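Local atomic coordinates of enolase (alpha proteobacterium BAL199, PDB entry 3UGV), a protein that belongs to the enolase superfamily and probably catalyses a magnesium-dependent reaction of the mandelate racemase and muconate lactonizing enzyme type, its substrate not being established. Residues 160-168 / 177-185; 282-290 / 312-322. All blocks are in the same frame, centred on the assembly; numbering follows the deposited sequence.

Both contacts belong to the enolase-type barrel domain but lie in different parts of it, their centres 29 Å apart and their nearest atoms about 14 Å apart. Contact 1 comes first along the chain and ties the loop after strand 157-162 to the helix that follows it; contact 2 closes later, pairing helix 282-290 with helix 306-320 on the outside of the barrel. The side chain of Trp167 is about 8 Å from a bound magnesium ion, and that of Ile322 about 11 Å from one. Asp225, Glu251 and Glu277 bind magnesium. Contact 1 is rich in hydrogen bonds, whereas contact 2 is apolar and faces neighbouring subunits.

Contact 1: residues 160-168 / 177-185; sequences AYNSNGLWL and EAVELKAEG
Asn162, at the end of strand 157-162, reaches Leu181 and Glu184 with its amide nitrogen. With CG anti to the backbone N (chi1 -169°), ND2 spends one N-H on OE1 of Glu184 at 2.9 Å, almost straight and in the amide plane. Its other N-H goes to the backbone O of Leu181 at 2.8 Å, a more bent bond arriving from above the carbonyl plane. The amide oxygen is used as well: OD1 accepts from the backbone N of Asn164, 2.8 Å away, closing an Asx turn that folds the chain back. Asparagine suits the place because one flat group can both donate and accept. Asn164 then offers its own ND2 to OE1 of Glu184 at 2.9 Å, on the syn side, while Asn162 takes the anti lone pair, so two donors grip one carboxylate oxygen.

The whole is a beta-alpha connection of the barrel, the loop after the strand being pinned to the helix it leads into. Gly165 passes where a beta carbon would run into OE2 of Glu177. Leu166 follows with positive phi, and its backbone N meets that OE2 nearly end-on at 2.8 Å; the other oxygen of Glu177 forms a salt bridge with Lys169. The isobutyl group of Leu166 slides past that of Leu181, CG to CD1 3.6 Å, and lays CD2 on CB of Ala178, its neighbours beyond being Leu193 and Leu195 of strand 192-196. At Trp167 the link is by water: the backbone N donates to a water that in turn donates to OE2 of Glu177.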
loop_
_atom_site.group_PDB
_atom_site.type_symbol
_atom_site.label_atom_id
_atom_site.label_comp_id
_atom_site.label_asym_id
_atom_site.label_seq_id
_atom_site.Cartn_x
_atom_site.Cartn_y
_atom_site.Cartn_z
ATOM N N ALA F 160 -3.766 26.464 28.587
ATOM C CA ALA F 160 -2.961 25.407 29.188
ATOM C C ALA F 160 -3.825 24.438 29.963
ATOM O O ALA F 160 -5.000 24.691 30.211
ATOM C CB ALA F 160 -1.879 25.994 30.087
ATOM N N TYR F 161 -3.241 23.309 30.330
ATOM C CA TYR F 161 -3.902 22.361 31.208
ATOM C C TYR F 161 -2.930 22.037 32.317
ATOM O O TYR F 161 -1.709 22.141 32.142
ATOM C CB TYR F 161 -4.324 21.094 30.447
ATOM C CG TYR F 161 -3.175 20.218 29.936
ATOM C CD1 TYR F 161 -2.708 19.155 30.686
ATOM C CD2 TYR F 161 -2.590 20.443 28.691
ATOM C CE1 TYR F 161 -1.682 18.353 30.222
ATOM C CE2 TYR F 161 -1.577 19.645 28.220
ATOM C CZ TYR F 161 -1.128 18.600 28.995
ATOM O OH TYR F 161 -0.122 17.802 28.557
ATOM N N ASN F 162 -3.466 21.640 33.458
ATOM C CA ASN F 162 -2.657 21.507 34.655
ATOM C C ASN F 162 -2.154 20.072 34.844
ATOM O O ASN F 162 -2.936 19.170 35.163
ATOM C CB ASN F 162 -3.485 21.970 35.873
ATOM C CG ASN F 162 -2.650 22.124 37.136
ATOM O OD1 ASN F 162 -1.578 21.522 37.282
ATOM N ND2 ASN F 162 -3.147 22.928 38.066
ATOM N N SER F 163 -0.853 19.851 34.666
ATOM C CA SER F 163 -0.308 18.526 34.939
ATOM C C SER F 163 0.427 18.383 36.275
ATOM O O SER F 163 1.206 17.448 36.454
ATOM C CB SER F 163 0.539 17.991 33.767
ATOM O OG SER F 163 1.717 18.736 33.574
ATOM N N ASN F 164 0.158 19.282 37.220
ATOM C CA ASN F 164 0.845 19.220 38.513
ATOM C C ASN F 164 0.689 17.904 39.286
ATOM O O ASN F 164 1.572 17.541 40.062
ATOM C CB ASN F 164 0.411 20.361 39.419
ATOM C CG ASN F 164 1.339 21.556 39.353
ATOM O OD1 ASN F 164 2.473 21.474 38.863
ATOM N ND2 ASN F 164 0.862 22.683 39.869
ATOM N N GLY F 165 -0.428 17.201 39.100
ATOM C CA GLY F 165 -0.702 16.027 39.919
ATOM C C GLY F 165 -1.702 15.016 39.378
ATOM O O GLY F 165 -1.600 14.578 38.239
ATOM N N LEU F 166 -2.673 14.640 40.205
ATOM C CA LEU F 166 -3.594 13.554 39.875
ATOM C C LEU F 166 -2.818 12.271 39.559
ATOM O O LEU F 166 -3.074 11.594 38.546
ATOM C CB LEU F 166 -4.524 13.941 38.721
ATOM C CG LEU F 166 -5.243 15.286 38.911
ATOM C CD1 LEU F 166 -6.267 15.529 37.809
ATOM C CD2 LEU F 166 -5.917 15.331 40.279
ATOM N N TRP F 167 -1.869 11.953 40.440
ATOM C CA TRP F 167 -1.079 10.727 40.330
ATOM C C TRP F 167 -1.908 9.552 40.837
ATOM O O TRP F 167 -3.106 9.705 41.052
ATOM C CB TRP F 167 0.251 10.861 41.079
ATOM C CG TRP F 167 1.192 11.776 40.367
ATOM C CD1 TRP F 167 1.533 13.052 40.719
ATOM C CD2 TRP F 167 1.879 11.499 39.146
ATOM N NE1 TRP F 167 2.400 13.579 39.792
ATOM C CE2 TRP F 167 2.628 12.642 38.819
ATOM C CE3 TRP F 167 1.939 10.386 38.300
ATOM C CZ2 TRP F 167 3.435 12.701 37.687
ATOM C CZ3 TRP F 167 2.728 10.449 37.179
ATOM C CH2 TRP F 167 3.466 11.600 36.879
ATOM N N LEU F 168 -1.287 8.386 41.014
ATOM C CA LEU F 168 -2.052 7.147 41.236
ATOM C C LEU F 168 -2.504 6.913 42.676
ATOM O O LEU F 168 -2.330 5.824 43.218
ATOM C CB LEU F 168 -1.302 5.920 40.685
ATOM C CG LEU F 168 -1.003 5.990 39.171
ATOM C CD1 LEU F 168 -0.593 4.635 38.570
ATOM C CD2 LEU F 168 -2.196 6.559 38.408
ATOM N N GLU F 177 -7.886 16.781 44.992
ATOM C CA GLU F 177 -6.748 17.462 44.415
ATOM C C GLU F 177 -7.112 18.119 43.084
ATOM O O GLU F 177 -6.581 19.174 42.741
ATOM C CB GLU F 177 -5.604 16.480 44.230
ATOM C CG GLU F 177 -4.380 17.105 43.607
ATOM C CD GLU F 177 -3.136 16.256 43.801
ATOM O OE1 GLU F 177 -2.553 16.309 44.910
ATOM O OE2 GLU F 177 -2.745 15.536 42.850
ATOM N N ALA F 178 -8.018 17.495 42.337
ATOM C CA ALA F 178 -8.486 18.079 41.084
ATOM C C ALA F 178 -9.114 19.472 41.305
ATOM O O ALA F 178 -8.865 20.404 40.525
ATOM C CB ALA F 178 -9.463 17.146 40.394
ATOM N N VAL F 179 -9.910 19.615 42.367
ATOM C CA VAL F 179 -10.500 20.917 42.703
ATOM C C VAL F 179 -9.397 21.972 42.901
ATOM O O VAL F 179 -9.497 23.080 42.375
ATOM C CB VAL F 179 -11.446 20.854 43.954
ATOM C CG1 VAL F 179 -12.028 22.247 44.293
ATOM C CG2 VAL F 179 -12.573 19.843 43.752
ATOM N N GLU F 180 -8.353 21.614 43.653
ATOM C CA GLU F 180 -7.181 22.478 43.854
ATOM C C GLU F 180 -6.510 22.826 42.522
ATOM O O GLU F 180 -6.360 24.000 42.191
ATOM C CB GLU F 180 -6.127 21.806 44.740
ATOM C CG GLU F 180 -6.369 21.762 46.246
ATOM C CD GLU F 180 -5.226 21.019 46.977
ATOM O OE1 GLU F 180 -4.163 21.632 47.234
ATOM O OE2 GLU F 180 -5.382 19.811 47.274
ATOM N N LEU F 181 -6.093 21.808 41.767
ATOM C CA LEU F 181 -5.394 22.049 40.502
ATOM C C LEU F 181 -6.198 22.933 39.552
ATOM O O LEU F 181 -5.641 23.831 38.929
ATOM C CB LEU F 181 -5.056 20.744 39.799
ATOM C CG LEU F 181 -4.299 19.677 40.573
ATOM C CD1 LEU F 181 -3.882 18.586 39.604
ATOM C CD2 LEU F 181 -3.103 20.288 41.266
ATOM N N LYS F 182 -7.505 22.696 39.440
ATOM C CA LYS F 182 -8.316 23.561 38.579
ATOM C C LYS F 182 -8.161 25.014 38.989
ATOM O O LYS F 182 -7.921 25.874 38.150
ATOM C CB LYS F 182 -9.794 23.179 38.619
ATOM C CG LYS F 182 -10.647 23.892 37.573
ATOM C CD LYS F 182 -12.053 23.308 37.546
ATOM C CE LYS F 182 -13.032 24.142 36.714
ATOM N NZ LYS F 182 -12.579 24.356 35.307
ATOM N N ALA F 183 -8.305 25.264 40.291
ATOM C CA ALA F 183 -8.253 26.612 40.860
ATOM C C ALA F 183 -6.901 27.287 40.687
ATOM O O ALA F 183 -6.821 28.517 40.690
ATOM C CB ALA F 183 -8.635 26.587 42.342
ATOM N N GLU F 184 -5.842 26.486 40.548
ATOM C CA GLU F 184 -4.526 27.039 40.288
ATOM C C GLU F 184 -4.520 27.836 38.994
ATOM O O GLU F 184 -3.653 28.673 38.793
ATOM C CB GLU F 184 -3.468 25.946 40.234
ATOM C CG GLU F 184 -2.990 25.473 41.595
ATOM C CD GLU F 184 -1.805 24.517 41.496
ATOM O OE1 GLU F 184 -1.809 23.656 40.585
ATOM O OE2 GLU F 184 -0.866 24.634 42.321
ATOM N N GLY F 185 -5.489 27.582 38.119
ATOM C CA GLY F 185 -5.543 28.267 36.837
ATOM C C GLY F 185 -5.881 29.748 36.936
ATOM O O GLY F 185 -5.669 30.504 35.979
HETATM O O HOH W 1 -0.967 13.504 42.733
#

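Contact 2: residues 282-290 / 312-322; sequences PREMHQALQ and RAAGVAGAWGI
Pro282 and Ala313 mark the point where helices 282-290 and 306-320 come together, their CA atoms only 4.8 Å apart. The local axes run in the same direction at 19° and pass 9.2 Å from each other, and the spacing widens along the pair, so small residues meet at the start and larger ones fill in further on. Pro282 suits the first turn of its helix, where a missing N-H costs nothing; its ring lays CG against CB of Arg312 at 3.7 Å. The small Ala313 leaves room for Met285, whose chain leaves with CG anti to the backbone N (chi1 -179°) and bends only at its last torsion, bringing CE to 3.8 Å from CB of Ala313. Val316 offers CG1 to CD1 of Leu289.

Leu289 carries much of the contact. It lies across one face of the Trp320 indole: CB sits over the middle of the ring system, and CD1 makes a CH-pi contact, 3.7 Å from the centroid of the five-membered ring and 19° off its normal. Its other branch, CD2, reaches CG1 of Ile322. Reduced to an alanine here, Trp320 would probably leave Leu289 without the flat surface it rests on and open a gap between the helix ends. Beyond Trp320 the helix closes in a Schellman motif with Gly321 at positive phi, which turns Ile322 back toward Leu289.

Two polar ends turn to other chains: Arg312 forms a salt bridge with Glu341 of the second subunit, and NE2 of His286 a hydrogen bond with Asp260 of the third. Between the two helices themselves cohesion therefore rests on close apolar fit and one CH-pi contact, while the polar ends of Arg312 and His286 serve the contacts between subunits.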
loop_
_atom_site.group_PDB
_atom_site.type_symbol
_atom_site.label_atom_id
_atom_site.label_comp_id
_atom_site.label_asym_id
_atom_site.label_seq_id
_atom_site.Cartn_x
_atom_site.Cartn_y
_atom_site.Cartn_z
ATOM N N PRO F 282 12.738 15.997 14.695
ATOM C CA PRO F 282 11.592 16.093 13.782
ATOM C C PRO F 282 11.503 14.929 12.805
ATOM O O PRO F 282 10.410 14.559 12.368
ATOM C CB PRO F 282 11.852 17.406 13.008
ATOM C CG PRO F 282 12.886 18.161 13.819
ATOM C CD PRO F 282 13.692 17.117 14.545
ATOM N N ARG F 283 12.637 14.364 12.429
ATOM C CA ARG F 283 12.584 13.215 11.541
ATOM C C ARG F 283 11.836 12.074 12.246
ATOM O O ARG F 283 11.071 11.336 11.622
ATOM C CB ARG F 283 13.977 12.791 11.056
ATOM C CG ARG F 283 14.008 11.412 10.371
ATOM C CD ARG F 283 15.276 11.237 9.576
ATOM N NE ARG F 283 15.318 12.186 8.466
ATOM C CZ ARG F 283 16.433 12.692 7.946
ATOM N NH1 ARG F 283 17.611 12.344 8.434
ATOM N NH2 ARG F 283 16.368 13.552 6.943
ATOM N N GLU F 284 12.020 11.956 13.553
ATOM C CA GLU F 284 11.330 10.913 14.309
ATOM C C GLU F 284 9.812 11.122 14.302
ATOM O O GLU F 284 9.055 10.172 14.118
ATOM C CB GLU F 284 11.860 10.856 15.725
ATOM C CG GLU F 284 11.854 9.484 16.341
ATOM C CD GLU F 284 12.824 9.401 17.514
ATOM O OE1 GLU F 284 12.362 9.398 18.682
ATOM O OE2 GLU F 284 14.053 9.351 17.256
ATOM N N MET F 285 9.378 12.368 14.479
ATOM C CA MET F 285 7.965 12.725 14.365
ATOM C C MET F 285 7.414 12.350 12.975
ATOM O O MET F 285 6.325 11.778 12.834
ATOM C CB MET F 285 7.761 14.232 14.600
ATOM C CG MET F 285 6.276 14.651 14.510
ATOM S SD MET F 285 5.994 16.421 14.693
ATOM C CE MET F 285 6.213 16.597 16.451
ATOM N N HIS F 286 8.180 12.681 11.951
ATOM C CA HIS F 286 7.783 12.425 10.570
ATOM C C HIS F 286 7.583 10.912 10.343
ATOM O O HIS F 286 6.626 10.489 9.684
ATOM C CB HIS F 286 8.836 13.057 9.630
ATOM C CG HIS F 286 8.992 12.364 8.312
ATOM N ND1 HIS F 286 8.079 12.495 7.286
ATOM C CD2 HIS F 286 9.977 11.560 7.841
ATOM C CE1 HIS F 286 8.489 11.790 6.245
ATOM N NE2 HIS F 286 9.637 11.211 6.557
ATOM N N GLN F 287 8.460 10.099 10.927
ATOM C CA GLN F 287 8.348 8.644 10.808
ATOM C C GLN F 287 7.126 8.095 11.544
ATOM O O GLN F 287 6.443 7.205 11.044
ATOM C CB GLN F 287 9.622 7.977 11.315
ATOM C CG GLN F 287 10.861 8.311 10.464
ATOM C CD GLN F 287 12.129 7.710 11.044
ATOM O OE1 GLN F 287 12.152 7.281 12.212
ATOM N NE2 GLN F 287 13.187 7.654 10.230
ATOM N N ALA F 288 6.848 8.651 12.722
ATOM C CA ALA F 288 5.672 8.287 13.481
ATOM C C ALA F 288 4.395 8.576 12.706
ATOM O O ALA F 288 3.452 7.784 12.750
ATOM C CB ALA F 288 5.652 9.011 14.806
ATOM N N LEU F 289 4.364 9.712 12.010
ATOM C CA LEU F 289 3.178 10.117 11.242
ATOM C C LEU F 289 2.996 9.225 10.008
ATOM O O LEU F 289 1.889 8.770 9.721
ATOM C CB LEU F 289 3.237 11.609 10.853
ATOM C CG LEU F 289 3.335 12.577 12.044
ATOM C CD1 LEU F 289 3.367 14.037 11.619
ATOM C CD2 LEU F 289 2.195 12.350 13.013
ATOM N N GLN F 290 4.085 8.945 9.300
ATOM C CA GLN F 290 4.021 7.994 8.192
ATOM C C GLN F 290 3.511 6.645 8.653
ATOM O O GLN F 290 2.832 5.950 7.900
ATOM C CB GLN F 290 5.386 7.790 7.554
ATOM C CG GLN F 290 5.902 8.976 6.774
ATOM C CD GLN F 290 7.306 8.710 6.263
ATOM O OE1 GLN F 290 8.182 8.290 7.027
ATOM N NE2 GLN F 290 7.523 8.923 4.963
ATOM N N ARG F 312 11.089 23.128 13.490
ATOM C CA ARG F 312 11.103 22.193 12.372
ATOM C C ARG F 312 9.943 21.207 12.469
ATOM O O ARG F 312 9.304 20.880 11.468
ATOM C CB ARG F 312 12.446 21.469 12.303
ATOM C CG ARG F 312 13.549 22.402 11.826
ATOM C CD ARG F 312 14.927 21.802 11.944
ATOM N NE ARG F 312 15.946 22.845 11.904
ATOM C CZ ARG F 312 17.244 22.630 11.721
ATOM N NH1 ARG F 312 17.704 21.397 11.538
ATOM N NH2 ARG F 312 18.083 23.655 11.719
ATOM N N ALA F 313 9.668 20.764 13.693
ATOM C CA ALA F 313 8.611 19.807 13.948
ATOM C C ALA F 313 7.266 20.479 13.762
ATOM O O ALA F 313 6.322 19.847 13.296
ATOM C CB ALA F 313 8.738 19.223 15.360
ATOM N N ALA F 314 7.187 21.763 14.115
ATOM C CA ALA F 314 5.974 22.547 13.886
ATOM C C ALA F 314 5.660 22.581 12.401
ATOM O O ALA F 314 4.492 22.561 11.996
ATOM C CB ALA F 314 6.148 23.981 14.409
ATOM N N GLY F 315 6.720 22.670 11.601
ATOM C CA GLY F 315 6.623 22.600 10.158
ATOM C C GLY F 315 6.118 21.265 9.641
ATOM O O GLY F 315 5.294 21.237 8.743
ATOM N N VAL F 316 6.613 20.156 10.189
ATOM C CA VAL F 316 6.061 18.848 9.851
ATOM C C VAL F 316 4.598 18.748 10.298
ATOM O O VAL F 316 3.724 18.381 9.518
ATOM C CB VAL F 316 6.848 17.691 10.498
ATOM C CG1 VAL F 316 6.185 16.392 10.169
ATOM C CG2 VAL F 316 8.305 17.666 10.016
ATOM N N ALA F 317 4.333 19.097 11.552
ATOM C CA ALA F 317 2.986 18.987 12.103
ATOM C C ALA F 317 2.033 19.806 11.272
ATOM O O ALA F 317 0.951 19.342 10.908
ATOM C CB ALA F 317 2.955 19.455 13.537
ATOM N N GLY F 318 2.433 21.032 10.960
ATOM C CA GLY F 318 1.595 21.902 10.155
ATOM C C GLY F 318 1.214 21.269 8.829
ATOM O O GLY F 318 0.048 21.278 8.444
ATOM N N ALA F 319 2.198 20.719 8.118
ATOM C CA ALA F 319 1.936 20.126 6.808
ATOM C C ALA F 319 0.906 18.987 6.900
ATOM O O ALA F 319 -0.000 18.880 6.075
ATOM C CB ALA F 319 3.227 19.636 6.194
ATOM N N TRP F 320 1.054 18.147 7.917
ATOM C CA TRP F 320 0.140 17.048 8.166
ATOM C C TRP F 320 -1.192 17.529 8.738
ATOM O O TRP F 320 -2.205 16.837 8.648
ATOM C CB TRP F 320 0.771 16.054 9.157
ATOM C CG TRP F 320 1.679 15.032 8.541
ATOM C CD1 TRP F 320 3.028 15.153 8.302
ATOM C CD2 TRP F 320 1.314 13.716 8.103
ATOM N NE1 TRP F 320 3.512 14.003 7.724
ATOM C CE2 TRP F 320 2.486 13.102 7.596
ATOM C CE3 TRP F 320 0.107 13.001 8.076
ATOM C CZ2 TRP F 320 2.488 11.807 7.077
ATOM C CZ3 TRP F 320 0.110 11.714 7.564
ATOM C CH2 TRP F 320 1.296 11.130 7.069
ATOM N N GLY F 321 -1.192 18.691 9.377
ATOM C CA GLY F 321 -2.400 19.156 10.029
ATOM C C GLY F 321 -2.632 18.568 11.415
ATOM O O GLY F 321 -3.744 18.606 11.921
ATOM N N ILE F 322 -1.582 18.041 12.038
ATOM C CA ILE F 322 -1.703 17.382 13.338
ATOM C C ILE F 322 -1.629 18.412 14.452
ATOM O O ILE F 322 -0.691 19.196 14.492
ATOM C CB ILE F 322 -0.553 16.370 13.576
ATOM C CG1 ILE F 322 -0.447 15.384 12.420
ATOM C CG2 ILE F 322 -0.797 15.591 14.845
ATOM C CD1 ILE F 322 -1.560 14.359 12.393
#